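Local coordinates for endo-polygalacturonase (Pectobacterium carotovorum subsp. carotovorum, PDB 1BHE), which hydrolyses the alpha-1,4-linked galacturonic acid chains of pectin within the polymer, so macerating and soft-rotting plant tissue, at residues N166-N171 with K189-T194; S320-W325 with N347-I352; K338-L343 with T366-N371. All blocks are in the same frame, centred on the assembly; numbering follows the deposited sequence.

Interaction 1: residues N166-N171 with K189-T194; sequences NVSLIN and KTTIKT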
# COMPACT_ATOMS: atom_id res chain seq x y z
N ASN A 166 4.21 14.29 3.08
CA ASN A 166 3.84 15.43 2.24
C ASN A 166 4.24 15.21 0.80
O ASN A 166 4.96 16.03 0.24
CB ASN A 166 4.56 16.64 2.86
CG ASN A 166 4.19 18.00 2.29
OD1 ASN A 166 3.07 18.19 1.81
ND2 ASN A 166 5.14 18.93 2.34
N VAL A 167 3.79 14.14 0.16
CA VAL A 167 4.19 13.82 -1.21
C VAL A 167 3.10 13.13 -1.99
O VAL A 167 2.22 12.49 -1.41
CB VAL A 167 5.46 12.93 -1.09
CG1 VAL A 167 5.13 11.62 -0.37
CG2 VAL A 167 6.10 12.66 -2.43
N SER A 168 3.11 13.25 -3.32
CA SER A 168 2.11 12.60 -4.16
C SER A 168 2.74 11.45 -4.94
O SER A 168 3.83 11.57 -5.48
CB SER A 168 1.43 13.55 -5.15
OG SER A 168 0.74 14.60 -4.48
N LEU A 169 2.05 10.32 -4.97
CA LEU A 169 2.47 9.12 -5.69
C LEU A 169 1.38 8.77 -6.69
O LEU A 169 0.24 8.53 -6.27
CB LEU A 169 2.68 7.94 -4.75
CG LEU A 169 3.49 8.19 -3.47
CD1 LEU A 169 3.57 6.92 -2.63
CD2 LEU A 169 4.88 8.71 -3.79
N ILE A 170 1.67 8.84 -7.98
CA ILE A 170 0.69 8.61 -9.01
C ILE A 170 1.08 7.55 -10.04
O ILE A 170 2.24 7.30 -10.34
CB ILE A 170 0.33 9.89 -9.81
CG1 ILE A 170 1.52 10.37 -10.65
CG2 ILE A 170 -0.16 11.00 -8.89
CD1 ILE A 170 1.18 11.58 -11.51
N ASN A 171 0.05 6.95 -10.62
CA ASN A 171 0.16 5.99 -11.70
C ASN A 171 1.21 4.91 -11.47
O ASN A 171 2.05 4.64 -12.33
CB ASN A 171 0.45 6.75 -13.00
CG ASN A 171 -0.57 7.85 -13.26
OD1 ASN A 171 -1.76 7.65 -13.03
ND2 ASN A 171 -0.10 9.00 -13.74
N LYS A 189 0.35 12.80 5.37
CA LYS A 189 0.10 13.71 4.25
C LYS A 189 0.59 13.10 2.94
O LYS A 189 1.15 13.77 2.08
CB LYS A 189 0.70 15.09 4.50
CG LYS A 189 -0.25 15.96 5.34
CD LYS A 189 0.44 17.21 5.87
CE LYS A 189 -0.54 18.08 6.65
NZ LYS A 189 0.18 19.19 7.36
N THR A 190 0.36 11.80 2.77
CA THR A 190 0.75 11.09 1.55
C THR A 190 -0.48 11.05 0.64
O THR A 190 -1.55 10.67 1.10
CB THR A 190 1.23 9.66 1.83
OG1 THR A 190 2.49 9.70 2.51
CG2 THR A 190 1.41 8.87 0.55
N THR A 191 -0.31 11.49 -0.60
CA THR A 191 -1.42 11.42 -1.55
C THR A 191 -1.11 10.33 -2.57
O THR A 191 -0.02 10.34 -3.13
CB THR A 191 -1.65 12.77 -2.27
OG1 THR A 191 -2.08 13.71 -1.27
CG2 THR A 191 -2.72 12.66 -3.34
N ILE A 192 -2.04 9.41 -2.77
CA ILE A 192 -1.88 8.34 -3.76
C ILE A 192 -3.05 8.46 -4.75
O ILE A 192 -4.21 8.48 -4.32
CB ILE A 192 -1.85 6.94 -3.15
CG1 ILE A 192 -0.46 6.66 -2.55
CG2 ILE A 192 -2.18 5.84 -4.16
CD1 ILE A 192 -0.46 5.56 -1.51
N LYS A 193 -2.74 8.53 -6.04
CA LYS A 193 -3.79 8.64 -7.05
C LYS A 193 -3.43 7.85 -8.31
O LYS A 193 -2.52 8.17 -9.06
CB LYS A 193 -4.09 10.10 -7.40
CG LYS A 193 -5.26 10.31 -8.34
CD LYS A 193 -6.57 9.72 -7.84
CE LYS A 193 -7.68 9.97 -8.87
NZ LYS A 193 -9.02 9.63 -8.34
N THR A 194 -4.20 6.80 -8.51
CA THR A 194 -4.07 5.88 -9.63
C THR A 194 -5.48 5.46 -10.03
O THR A 194 -6.36 5.34 -9.18
CB THR A 194 -3.21 4.67 -9.22
OG1 THR A 194 -1.82 5.08 -9.26
CG2 THR A 194 -3.36 3.46 -10.11
O HOH W 1 -3.25 9.25 -11.42

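Interaction 2: residues S320-W325 with N347-I352; sequences SNVPDW and NAKKPI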
# COMPACT_ATOMS: atom_id res chain seq x y z
N SER A 320 -4.58 -26.13 4.39
CA SER A 320 -5.20 -26.57 5.63
C SER A 320 -5.21 -25.46 6.67
O SER A 320 -5.63 -25.66 7.81
CB SER A 320 -4.45 -27.79 6.16
OG SER A 320 -3.05 -27.57 6.07
N ASN A 321 -4.74 -24.27 6.28
CA ASN A 321 -4.69 -23.14 7.19
C ASN A 321 -6.08 -22.74 7.67
O ASN A 321 -7.05 -22.70 6.92
CB ASN A 321 -3.95 -21.96 6.55
CG ASN A 321 -2.48 -22.26 6.35
OD1 ASN A 321 -1.68 -22.09 7.28
ND2 ASN A 321 -2.10 -22.71 5.17
N VAL A 322 -6.17 -22.52 8.97
CA VAL A 322 -7.41 -22.13 9.63
C VAL A 322 -7.27 -20.73 10.21
O VAL A 322 -6.30 -20.44 10.90
CB VAL A 322 -7.77 -23.12 10.76
CG1 VAL A 322 -8.88 -22.61 11.66
CG2 VAL A 322 -8.16 -24.48 10.19
N PRO A 323 -8.26 -19.88 9.96
CA PRO A 323 -8.29 -18.54 10.51
C PRO A 323 -8.64 -18.52 11.99
O PRO A 323 -9.62 -19.15 12.41
CB PRO A 323 -9.38 -17.85 9.70
CG PRO A 323 -10.33 -18.95 9.35
CD PRO A 323 -9.47 -20.17 9.15
N ASP A 324 -7.87 -17.79 12.78
CA ASP A 324 -8.12 -17.64 14.21
C ASP A 324 -8.23 -16.14 14.47
O ASP A 324 -7.26 -15.46 14.79
CB ASP A 324 -7.05 -18.28 15.08
CG ASP A 324 -7.33 -18.12 16.57
OD1 ASP A 324 -8.45 -17.70 16.94
OD2 ASP A 324 -6.43 -18.42 17.38
N TRP A 325 -9.39 -15.61 14.13
CA TRP A 325 -9.66 -14.18 14.18
C TRP A 325 -10.51 -13.83 15.38
O TRP A 325 -11.60 -14.39 15.56
CB TRP A 325 -10.30 -13.74 12.85
CG TRP A 325 -9.52 -14.04 11.60
CD1 TRP A 325 -8.24 -14.48 11.47
CD2 TRP A 325 -9.99 -13.86 10.25
NE1 TRP A 325 -7.88 -14.62 10.16
CE2 TRP A 325 -8.94 -14.23 9.39
CE3 TRP A 325 -11.19 -13.42 9.69
CZ2 TRP A 325 -9.05 -14.20 8.00
CZ3 TRP A 325 -11.30 -13.37 8.31
CH2 TRP A 325 -10.24 -13.76 7.48
N ASN A 347 -14.49 -22.44 7.59
CA ASN A 347 -13.14 -22.91 7.88
C ASN A 347 -12.60 -22.48 9.23
O ASN A 347 -11.52 -22.94 9.62
CB ASN A 347 -12.16 -22.50 6.77
CG ASN A 347 -12.34 -23.27 5.48
OD1 ASN A 347 -12.71 -24.44 5.46
ND2 ASN A 347 -12.07 -22.60 4.36
N ALA A 348 -13.29 -21.64 9.98
CA ALA A 348 -12.92 -21.30 11.35
C ALA A 348 -13.51 -22.35 12.28
O ALA A 348 -14.69 -22.68 12.15
CB ALA A 348 -13.45 -19.92 11.73
N LYS A 349 -12.71 -22.88 13.19
CA LYS A 349 -13.18 -23.92 14.11
C LYS A 349 -14.49 -23.54 14.78
O LYS A 349 -15.45 -24.31 14.75
CB LYS A 349 -12.10 -24.22 15.16
CG LYS A 349 -10.80 -24.74 14.57
CD LYS A 349 -10.93 -26.18 14.11
CE LYS A 349 -10.20 -26.42 12.80
NZ LYS A 349 -10.47 -27.77 12.25
N LYS A 350 -14.54 -22.38 15.42
CA LYS A 350 -15.75 -21.89 16.06
C LYS A 350 -16.20 -20.61 15.35
O LYS A 350 -15.43 -20.01 14.61
CB LYS A 350 -15.51 -21.60 17.54
CG LYS A 350 -15.05 -22.79 18.36
CD LYS A 350 -14.16 -22.36 19.52
CE LYS A 350 -12.79 -23.01 19.43
NZ LYS A 350 -12.76 -24.34 20.10
N PRO A 351 -17.44 -20.21 15.58
CA PRO A 351 -17.98 -19.00 14.99
C PRO A 351 -17.12 -17.79 15.33
O PRO A 351 -16.71 -17.63 16.49
CB PRO A 351 -19.37 -18.85 15.60
CG PRO A 351 -19.70 -20.16 16.22
CD PRO A 351 -18.42 -20.89 16.46
N ILE A 352 -16.85 -16.94 14.34
CA ILE A 352 -16.04 -15.75 14.61
C ILE A 352 -16.89 -14.75 15.37
O ILE A 352 -18.02 -14.48 14.96
CB ILE A 352 -15.48 -15.15 13.31
CG1 ILE A 352 -14.51 -16.14 12.65
CG2 ILE A 352 -14.79 -13.82 13.56
CD1 ILE A 352 -14.19 -15.81 11.21
O HOH W 2 -10.42 -21.35 14.08

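Interaction 3: residues K338-L343 with T366-N371; sequences KGVVVL and TWQIKN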
# COMPACT_ATOMS: atom_id res chain seq x y z
N LYS A 338 -26.78 2.50 0.04
CA LYS A 338 -27.13 1.09 -0.00
C LYS A 338 -25.92 0.20 -0.29
O LYS A 338 -25.22 0.42 -1.27
CB LYS A 338 -28.21 0.88 -1.06
CG LYS A 338 -28.71 -0.55 -1.20
CD LYS A 338 -29.60 -0.67 -2.44
CE LYS A 338 -30.18 -2.06 -2.57
NZ LYS A 338 -31.41 -2.07 -3.41
N GLY A 339 -25.71 -0.82 0.54
CA GLY A 339 -24.59 -1.74 0.34
C GLY A 339 -24.86 -3.09 0.99
O GLY A 339 -25.91 -3.33 1.58
N VAL A 340 -23.89 -3.99 0.87
CA VAL A 340 -23.97 -5.33 1.43
C VAL A 340 -22.84 -5.59 2.42
O VAL A 340 -21.67 -5.33 2.14
CB VAL A 340 -23.91 -6.41 0.32
CG1 VAL A 340 -23.67 -7.81 0.86
CG2 VAL A 340 -25.19 -6.40 -0.50
N VAL A 341 -23.19 -6.15 3.58
CA VAL A 341 -22.22 -6.54 4.59
C VAL A 341 -22.04 -8.05 4.50
O VAL A 341 -23.00 -8.81 4.63
CB VAL A 341 -22.62 -6.14 6.01
CG1 VAL A 341 -21.77 -6.86 7.06
CG2 VAL A 341 -22.51 -4.64 6.20
N VAL A 342 -20.80 -8.48 4.27
CA VAL A 342 -20.48 -9.89 4.17
C VAL A 342 -19.66 -10.38 5.36
O VAL A 342 -18.54 -9.92 5.62
CB VAL A 342 -19.72 -10.21 2.86
CG1 VAL A 342 -19.39 -11.69 2.77
CG2 VAL A 342 -20.52 -9.78 1.64
N LEU A 343 -20.22 -11.33 6.09
CA LEU A 343 -19.54 -11.93 7.24
C LEU A 343 -19.51 -13.45 7.05
O LEU A 343 -20.51 -14.13 7.29
CB LEU A 343 -20.21 -11.57 8.56
CG LEU A 343 -20.45 -10.09 8.88
CD1 LEU A 343 -21.32 -9.96 10.12
CD2 LEU A 343 -19.13 -9.35 9.05
N THR A 366 -28.15 -5.24 3.01
CA THR A 366 -28.26 -6.65 3.33
C THR A 366 -27.01 -7.19 4.03
O THR A 366 -25.88 -6.81 3.74
CB THR A 366 -28.52 -7.50 2.07
OG1 THR A 366 -29.72 -7.04 1.43
CG2 THR A 366 -28.68 -8.98 2.40
N TRP A 367 -27.26 -8.09 4.97
CA TRP A 367 -26.20 -8.77 5.70
C TRP A 367 -26.18 -10.24 5.25
O TRP A 367 -27.23 -10.89 5.23
CB TRP A 367 -26.42 -8.71 7.21
CG TRP A 367 -26.52 -7.36 7.83
CD1 TRP A 367 -27.51 -6.44 7.65
CD2 TRP A 367 -25.61 -6.77 8.77
NE1 TRP A 367 -27.27 -5.31 8.40
CE2 TRP A 367 -26.11 -5.50 9.11
CE3 TRP A 367 -24.42 -7.21 9.37
CZ2 TRP A 367 -25.46 -4.65 10.00
CZ3 TRP A 367 -23.78 -6.37 10.25
CH2 TRP A 367 -24.30 -5.10 10.56
N GLN A 368 -25.02 -10.75 4.88
CA GLN A 368 -24.86 -12.14 4.49
C GLN A 368 -23.94 -12.79 5.53
O GLN A 368 -22.73 -12.56 5.53
CB GLN A 368 -24.30 -12.30 3.09
CG GLN A 368 -25.23 -11.85 1.98
CD GLN A 368 -24.60 -11.81 0.60
OE1 GLN A 368 -23.43 -12.14 0.40
NE2 GLN A 368 -25.39 -11.39 -0.39
N ILE A 369 -24.54 -13.51 6.48
CA ILE A 369 -23.81 -14.08 7.60
C ILE A 369 -23.69 -15.60 7.56
O ILE A 369 -24.66 -16.34 7.37
CB ILE A 369 -24.47 -13.66 8.93
CG1 ILE A 369 -24.54 -12.14 9.05
CG2 ILE A 369 -23.73 -14.25 10.12
CD1 ILE A 369 -25.50 -11.61 10.09
N LYS A 370 -22.47 -16.07 7.82
CA LYS A 370 -22.17 -17.49 7.87
C LYS A 370 -21.09 -17.78 8.91
O LYS A 370 -19.94 -17.34 8.79
CB LYS A 370 -21.74 -18.01 6.49
CG LYS A 370 -21.23 -19.43 6.47
CD LYS A 370 -21.43 -20.11 5.13
CE LYS A 370 -20.51 -19.55 4.05
NZ LYS A 370 -21.00 -19.87 2.68
N ASN A 371 -21.46 -18.51 9.95
CA ASN A 371 -20.55 -18.87 11.02
C ASN A 371 -19.84 -17.68 11.66
O ASN A 371 -18.62 -17.67 11.85
CB ASN A 371 -19.53 -19.90 10.52
CG ASN A 371 -18.86 -20.63 11.67
OD1 ASN A 371 -19.47 -20.79 12.73
ND2 ASN A 371 -17.62 -21.05 11.47

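Interaction 1: residues N166-N171 with K189-T194
L169 CG and I192 CG1 both stand anti to the carbonyl carbon, beside the backbone N (chi1 -47° and -78°), which sets the two branched chains obliquely across one another, with L169 CD1 4.0 Å from I192 CG1. Both are buried, on the inward face they share with V167 and T190, where apolar chains of this size suit; I219, from strand 218-220, continues the row beyond I192. On the other face the smaller S168 and T191 meet, OG of S168 lying 3.7 Å from T191 CB. S168-T191, L169-I192 and I170-K193 pair in parallel register, on strands of successive coils of the right-handed parallel beta-helix of family 28 glycosyl hydrolases. T191 N to V167 O is nearly straight (2.8 Å, 177°); L169 N to T191 O and K193 N to L169 O follow, and the bond from V167 N to K189 O is long and bent. N166 and K189, both with positive phi, turn the chain at matching corners, and the extended K189 reaches E8 in a salt bridge. Where the strands end, N171 N bonds to K193 O at 3.2 Å, and a water donates to both N171 OD1 and K193 O. T194 OG1 lies close by and is hydrogen-bonded to H176.

Interaction 2: residues S320-W325 with N347-I352
Segment 320-325 comes out of a loop and becomes a strand only at D324 and W325, while 347-352 is irregular until its last residue, so the two chains meet without a ladder. Their alpha carbons come nearest at P323 and A348, 5.5 Å apart, and stand 6.6 Å apart at W325 and I352. N347, with positive phi (80°), bends its chain where its carbonyl faces V322 and P323. A single water joins the backbones, donating to P323 O and accepting from K349 N, each at 2.9 Å; proline lacks an N-H, but its carbonyl remains available for such a bridge.

Side chains fill the rest. V322 spreads its two methyls over the turn: CG1, anti to the backbone N (chi1 168°), lies 3.4 Å from N347 O, and CG2 is 3.8 Å from K349 CE. The lysine, bent at chi2 and chi3, crosses the valine at about a right angle, lending its aliphatic part to the contact. The rigid pyrrolidine ring of P323 offers a compact surface to the methyl of A348, its CG 4.0 Å from A348 CB. P323 also places CB over one face of the W325 indole, 3.5 Å above the plane and toward the rim. I352 meets that indole obliquely, CD1 to W325 CE3 at 4.1 Å, while its CG2 packs on W325 O. P323, W325 and I352 are buried.

Both segments lead into strands of the parallel beta-helix: 324-335 pairs with 290-302 on one side, where W325 also touches V291, and with 352-360 on the other, which pairs in turn with 372-375.

Interaction 3: residues K338-L343 with T366-N371
V341 and W367 run alongside each other in the same direction and make the tightest side-chain contact here: V341 CG1 is 3.5 Å from W367 CE3, while V341 CB lies over one face of the indole, offset toward its rim. With CG1 anti to the backbone N (chi1 166°), the valine turns this methyl to the six-membered ring. L343 CD1 comes to the same indole at its edge, near the ring plane, and also packs on I369 CG1 at 4.0 Å. On the reverse face the extended chain of Q368 lays its terminal amide across two valine methyls: its CD lies 4.1 Å from V340 CG1, and its OE1 sits near V342 CG2. A long polar glutamine suits this side, where Q368 and T366 are exposed.

Between the two faces runs a parallel ladder joining strands of successive coils of the right-handed beta-helix. It pairs V340-T366, V341-W367, V342-Q368 and L343-I369, with V341 and L343 on the buried face. V341 N bonds to T366 O, and Q368 N to V341 O, both at 2.8 Å and 167°; L343 N to Q368 O and K370 N to L343 O carry it on. The bond from T366 N to G339 O is longer, 3.3 Å. Further out, strand 306-311 pairs with 340-344 on its other edge, where I308 touches both V341 and L343, and L361 packs on V341 and W367. G339 N is held by S365 OG, and N371 ND2 by G345 O.

How the interactions relate
All three contacts belong to one parallel beta-helix. Interaction 1 lies nearer its middle; interactions 2 and 3 lie toward the C-terminal end. Interaction 1 is the one near the probable active site: the T194 side chain is about 8 Å from that of the predicted proton donor D223 and about 11 Å from that of H251, inferred to be an active-site residue. The centre of interaction 1 is about 36 Å from that of interaction 2 and 32 Å from that of interaction 3. The last two, with centres 18 Å apart, alternate along the chain and touch: I352 N lies 3.1 Å from N371 O, a probable hydrogen bond, and P351 packs against the N371 side chain.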